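Local atomic coordinates of CREG-like beta-barrel domain-containing protein (Agrobacterium tumefaciens, PDB entry 3DNH), a protein that is of unknown function but has a CREG-like beta-barrel of the pyridoxamine 5'-phosphate oxidase family, and so possibly binds a flavin such as FMN. Residues P105-V110 / A170-D175. Numbering follows the deposited sequence.
Sequences PRLTLV and ADLRTD
No flat group takes part where Leu-107 and Leu-109 meet Leu-172: the contact has no ring face or amide edge, and methyl groups of the three leucines do all the touching. It is purely apolar, and no hydrogen bond crosses between the segments. CD1 of Leu-172 makes both contacts with the strand, its methyl group pointing almost end-on at Leu-109; the angle Leu-172 CG, Leu-172 CD1, Leu-109 CD2 is 159°. Leu-109 CD2 and Leu-172 CD1 lie 3.2 Å apart, tighter than ordinary van der Waals contact. Such closeness may reflect a small error in placing one methyl, so any strain read from it is doubtful. The backbones stay well separated, with Leu-109 CA 10.0 Å from Leu-172 CA. From the other strand leucine, Leu-107 CD1 stands 4.2 Å from the same Leu-172 CD1, a normal apolar distance. Leu-107 CD1 also packs on Leu-109 CD2 at 3.8 Å, so the three methyls form a small triangle. Strand 106-115 belongs to the closed antiparallel barrel, of the kind found in the FMN-binding split-barrel clan, and residues 107 and 109, two apart, share one face of the strand. The helical turn 169-172 lies over that face beside helix 28-38, whose Val-35 touches Leu-107 and whose Ala-32 touches Leu-172. A chi2 of -167° sets Leu-172 CD1 anti to CA and carries it out toward the strand; in Leu-107, CG lies opposite the backbone N (chi1 168°) and CD1 is the branch that turns to Leu-172. Arg-106, Thr-108 and Val-110 alternate with the leucines and pack on the second subunit, and Thr-108 OG1 hydrogen-bonds to O of Thr-56 of that subunit.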
loop_
_atom_site.group_PDB
_atom_site.type_symbol
_atom_site.label_atom_id
_atom_site.label_comp_id
_atom_site.label_asym_id
_atom_site.label_seq_id
_atom_site.Cartn_x
_atom_site.Cartn_y
_atom_site.Cartn_z
ATOM N N PRO A 105 -10.911 -4.523 -1.403
ATOM C CA PRO A 105 -11.261 -4.460 0.019
ATOM C C PRO A 105 -10.030 -4.002 0.785
ATOM O O PRO A 105 -8.908 -4.361 0.426
ATOM C CB PRO A 105 -11.598 -5.909 0.374
ATOM C CG PRO A 105 -10.845 -6.721 -0.614
ATOM C CD PRO A 105 -10.905 -5.907 -1.895
ATOM N N ARG A 106 -10.224 -3.171 1.790
ATOM C CA ARG A 106 -9.120 -2.600 2.501
ATOM C C ARG A 106 -9.416 -2.740 3.983
ATOM O O ARG A 106 -10.438 -2.243 4.469
ATOM C CB ARG A 106 -8.928 -1.126 2.148
ATOM C CG ARG A 106 -8.175 -0.892 0.864
ATOM C CD ARG A 106 -9.036 -0.384 -0.218
ATOM N NE ARG A 106 -9.627 0.900 0.108
ATOM C CZ ARG A 106 -10.792 1.321 -0.353
ATOM N NH1 ARG A 106 -11.223 2.512 0.007
ATOM N NH2 ARG A 106 -11.525 0.560 -1.176
ATOM N N LEU A 107 -8.536 -3.463 4.664
ATOM C CA LEU A 107 -8.699 -3.709 6.076
ATOM C C LEU A 107 -7.776 -2.804 6.871
ATOM O O LEU A 107 -6.550 -2.872 6.714
ATOM C CB LEU A 107 -8.486 -5.202 6.376
ATOM C CG LEU A 107 -8.342 -5.605 7.833
ATOM C CD1 LEU A 107 -9.740 -5.560 8.489
ATOM C CD2 LEU A 107 -7.740 -6.977 7.929
ATOM N N THR A 108 -8.367 -1.920 7.680
ATOM C CA THR A 108 -7.572 -1.069 8.560
ATOM C C THR A 108 -7.622 -1.593 9.996
ATOM O O THR A 108 -8.698 -1.808 10.541
ATOM C CB THR A 108 -8.005 0.426 8.480
ATOM O OG1 THR A 108 -7.823 0.881 7.141
ATOM C CG2 THR A 108 -7.140 1.281 9.392
ATOM N N LEU A 109 -6.443 -1.808 10.588
ATOM C CA LEU A 109 -6.320 -2.267 11.965
ATOM C C LEU A 109 -5.544 -1.220 12.746
ATOM O O LEU A 109 -4.430 -0.861 12.371
ATOM C CB LEU A 109 -5.621 -3.635 12.030
ATOM C CG LEU A 109 -6.131 -4.763 11.102
ATOM C CD1 LEU A 109 -5.157 -5.933 11.141
ATOM C CD2 LEU A 109 -7.518 -5.250 11.551
ATOM N N VAL A 110 -6.167 -0.708 13.809
ATOM C CA VAL A 110 -5.568 0.305 14.655
ATOM C C VAL A 110 -5.212 -0.315 15.999
ATOM O O VAL A 110 -6.025 -1.018 16.570
ATOM C CB VAL A 110 -6.511 1.513 14.794
ATOM C CG1 VAL A 110 -5.942 2.550 15.756
ATOM C CG2 VAL A 110 -6.809 2.101 13.415
ATOM N N ALA A 170 -11.802 -9.041 18.247
ATOM C CA ALA A 170 -12.122 -10.444 18.530
ATOM C C ALA A 170 -12.636 -11.188 17.309
ATOM O O ALA A 170 -12.372 -12.382 17.162
ATOM C CB ALA A 170 -13.174 -10.545 19.675
ATOM N N ASP A 171 -13.386 -10.485 16.453
ATOM C CA ASP A 171 -13.948 -11.081 15.234
ATOM C C ASP A 171 -12.849 -11.539 14.286
ATOM O O ASP A 171 -13.027 -12.464 13.512
ATOM C CB ASP A 171 -14.814 -10.078 14.469
ATOM C CG ASP A 171 -16.218 -9.945 15.028
ATOM O OD1 ASP A 171 -16.699 -10.833 15.775
ATOM O OD2 ASP A 171 -16.843 -8.913 14.715
ATOM N N LEU A 172 -11.713 -10.857 14.324
ATOM C CA LEU A 172 -10.645 -11.201 13.413
ATOM C C LEU A 172 -9.781 -12.340 13.913
ATOM O O LEU A 172 -9.133 -13.018 13.101
ATOM C CB LEU A 172 -9.760 -9.994 13.105
ATOM C CG LEU A 172 -10.420 -8.777 12.495
ATOM C CD1 LEU A 172 -9.280 -7.891 12.001
ATOM C CD2 LEU A 172 -11.331 -9.171 11.355
ATOM N N ARG A 173 -9.715 -12.530 15.226
ATOM C CA ARG A 173 -8.818 -13.545 15.791
ATOM C C ARG A 173 -9.266 -14.958 15.564
ATOM O O ARG A 173 -10.463 -15.226 15.553
ATOM C CB ARG A 173 -8.642 -13.362 17.290
ATOM C CG ARG A 173 -7.360 -12.605 17.645
ATOM C CD ARG A 173 -7.115 -12.697 19.162
ATOM N NE ARG A 173 -8.370 -12.703 19.923
ATOM C CZ ARG A 173 -9.033 -11.617 20.325
ATOM N NH1 ARG A 173 -8.575 -10.388 20.060
ATOM N NH2 ARG A 173 -10.170 -11.766 21.003
ATOM N N THR A 174 -8.306 -15.877 15.422
ATOM C CA THR A 174 -8.659 -17.296 15.432
ATOM C C THR A 174 -8.549 -17.914 16.813
ATOM O O THR A 174 -7.488 -17.912 17.411
ATOM C CB THR A 174 -7.769 -18.093 14.460
ATOM O OG1 THR A 174 -7.877 -17.496 13.171
ATOM C CG2 THR A 174 -8.208 -19.548 14.413
ATOM N N ASP A 175 -9.641 -18.497 17.301
ATOM C CA ASP A 175 -9.655 -19.059 18.635
ATOM C C ASP A 175 -8.953 -20.424 18.671
ATOM O O ASP A 175 -9.378 -21.373 18.004
ATOM C CB ASP A 175 -11.099 -19.156 19.114
ATOM C CG ASP A 175 -11.218 -19.538 20.580
ATOM O OD1 ASP A 175 -10.186 -19.780 21.256
ATOM O OD2 ASP A 175 -12.371 -19.577 21.059
#